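Local coordinates for L-arabinose ABC transporter, periplasmic L-arabinose-binding protein (Burkholderia thailandensis, PDB 4KZK) that binds beta-D-galactopyranose and, as a periplasmic binding protein, probably delivers L-arabinose and related sugars to an ABC transporter, at residues 138-143 against 316-321. Residues are numbered along the deposited sequence; the frame is centred on the assembly and turned at random.
Sequences PHMGIS and VLTSGT
V316 pairs with M140 where strand 315-324 runs parallel to strand 139-142. This parallel pair lies in the two-lobed fold of the periplasmic sugar-binding proteins. Strand 315-324 enters one lobe's sheet here, then continues to the other lobe, where the T321 backbone hydrogen-bonds to L288. V316 N donates to H139 O at 3.0 Å. V316 O accepts from G141 N almost in line with its C=O bond, and also takes a CA-H...O contact from M140. The M140 and V316 side chains lie side by side. With chi1 at -176°, M140 CG extends away from its own backbone N and packs on V316 CB at 4.1 Å. A bend at chi3 (-64°) leaves M140 CE against V316 CG1.

L317 points to the other face of the sheet. Its CD2 lies 3.6 Å from I142 O, and its CA-H meets G141 O. That oxygen also accepts T318 N at 2.8 Å. T318 and I142 share the M140 face. T318 OG1 hydrogen-bonds to NE2 of H294, a sugar-pocket residue, and touches CG2 of I142, a residue whose side chain also contacts the bound galactose. T318 CG2 meets the sulfur of M140 crosswise. Just before helix 144-161, S143 N donates to T318 O at 2.9 Å, with an N-H...O angle of 169°.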
loop_
_atom_site.group_PDB
_atom_site.type_symbol
_atom_site.label_atom_id
_atom_site.label_comp_id
_atom_site.label_asym_id
_atom_site.label_seq_id
_atom_site.Cartn_x
_atom_site.Cartn_y
_atom_site.Cartn_z
ATOM N N PRO A 138 5.649 -7.284 -16.611
ATOM C CA PRO A 138 5.735 -5.840 -16.391
ATOM C C PRO A 138 5.029 -5.497 -15.094
ATOM O O PRO A 138 3.989 -6.085 -14.790
ATOM C CB PRO A 138 4.982 -5.256 -17.586
ATOM C CG PRO A 138 4.061 -6.355 -17.997
ATOM C CD PRO A 138 4.823 -7.607 -17.785
ATOM N N HIS A 139 5.617 -4.564 -14.357
ATOM C CA HIS A 139 5.167 -4.228 -13.012
ATOM C C HIS A 139 5.033 -2.726 -12.813
ATOM O O HIS A 139 5.840 -1.954 -13.317
ATOM C CB HIS A 139 6.157 -4.775 -11.998
ATOM C CG HIS A 139 5.761 -4.490 -10.588
ATOM N ND1 HIS A 139 4.681 -5.099 -9.985
ATOM C CD2 HIS A 139 6.279 -3.642 -9.669
ATOM C CE1 HIS A 139 4.535 -4.615 -8.767
ATOM N NE2 HIS A 139 5.501 -3.750 -8.543
ATOM N N MET A 140 4.021 -2.315 -12.070
ATOM C CA MET A 140 3.940 -0.947 -11.584
ATOM C C MET A 140 3.721 -0.971 -10.096
ATOM O O MET A 140 2.807 -1.656 -9.621
ATOM C CB MET A 140 2.819 -0.163 -12.248
ATOM C CG MET A 140 2.802 1.291 -11.811
ATOM S SD MET A 140 1.477 2.322 -12.476
ATOM C CE MET A 140 1.860 2.297 -14.228
ATOM N N GLY A 141 4.580 -0.275 -9.357
ATOM C CA GLY A 141 4.405 -0.130 -7.915
ATOM C C GLY A 141 4.894 1.218 -7.483
ATOM O O GLY A 141 5.163 2.077 -8.327
ATOM N N ILE A 142 5.024 1.404 -6.174
ATOM C CA ILE A 142 5.484 2.670 -5.648
ATOM C C ILE A 142 6.992 2.621 -5.407
ATOM O O ILE A 142 7.561 1.544 -5.211
ATOM C CB ILE A 142 4.728 3.090 -4.366
ATOM C CG1 ILE A 142 5.097 2.244 -3.134
ATOM C CG2 ILE A 142 3.239 3.052 -4.618
ATOM C CD1 ILE A 142 4.469 2.740 -1.859
ATOM N N SER A 143 7.628 3.791 -5.402
ATOM C CA SER A 143 9.042 3.896 -5.019
ATOM C C SER A 143 9.149 3.794 -3.501
ATOM O O SER A 143 9.198 4.789 -2.786
ATOM C CB SER A 143 9.665 5.202 -5.545
ATOM O OG SER A 143 11.095 5.099 -5.466
ATOM N N VAL A 316 7.692 0.436 -13.487
ATOM C CA VAL A 316 7.364 1.825 -13.228
ATOM C C VAL A 316 7.156 1.952 -11.734
ATOM O O VAL A 316 6.347 1.242 -11.154
ATOM C CB VAL A 316 6.093 2.266 -13.964
ATOM C CG1 VAL A 316 5.693 3.690 -13.560
ATOM C CG2 VAL A 316 6.297 2.161 -15.466
ATOM N N LEU A 317 7.877 2.876 -11.122
ATOM C CA LEU A 317 7.802 3.106 -9.690
ATOM C C LEU A 317 7.331 4.522 -9.458
ATOM O O LEU A 317 8.012 5.490 -9.804
ATOM C CB LEU A 317 9.159 2.901 -9.045
ATOM C CG LEU A 317 9.667 1.469 -9.090
ATOM C CD1 LEU A 317 11.031 1.441 -8.419
ATOM C CD2 LEU A 317 8.694 0.474 -8.458
ATOM N N THR A 318 6.136 4.626 -8.883
ATOM C CA THR A 318 5.420 5.894 -8.753
ATOM C C THR A 318 5.709 6.624 -7.441
ATOM O O THR A 318 6.276 6.076 -6.506
ATOM C CB THR A 318 3.915 5.655 -8.861
ATOM O OG1 THR A 318 3.463 4.892 -7.731
ATOM C CG2 THR A 318 3.557 4.951 -10.192
ATOM N N SER A 319 5.335 7.895 -7.405
ATOM C CA SER A 319 5.693 8.778 -6.308
ATOM C C SER A 319 4.478 9.261 -5.542
ATOM O O SER A 319 3.338 9.071 -5.970
ATOM C CB SER A 319 6.457 9.992 -6.859
ATOM O OG SER A 319 7.733 9.609 -7.373
ATOM N N GLY A 320 4.738 9.912 -4.423
ATOM C CA GLY A 320 3.691 10.410 -3.560
ATOM C C GLY A 320 4.027 11.740 -2.922
ATOM O O GLY A 320 5.160 12.200 -2.975
ATOM N N THR A 321 3.021 12.349 -2.303
ATOM C CA THR A 321 3.227 13.569 -1.541
ATOM C C THR A 321 2.419 13.530 -0.253
ATOM O O THR A 321 1.351 12.900 -0.178
ATOM C CB THR A 321 2.823 14.838 -2.309
ATOM O OG1 THR A 321 1.419 14.798 -2.557
ATOM C CG2 THR A 321 3.587 14.953 -3.624
#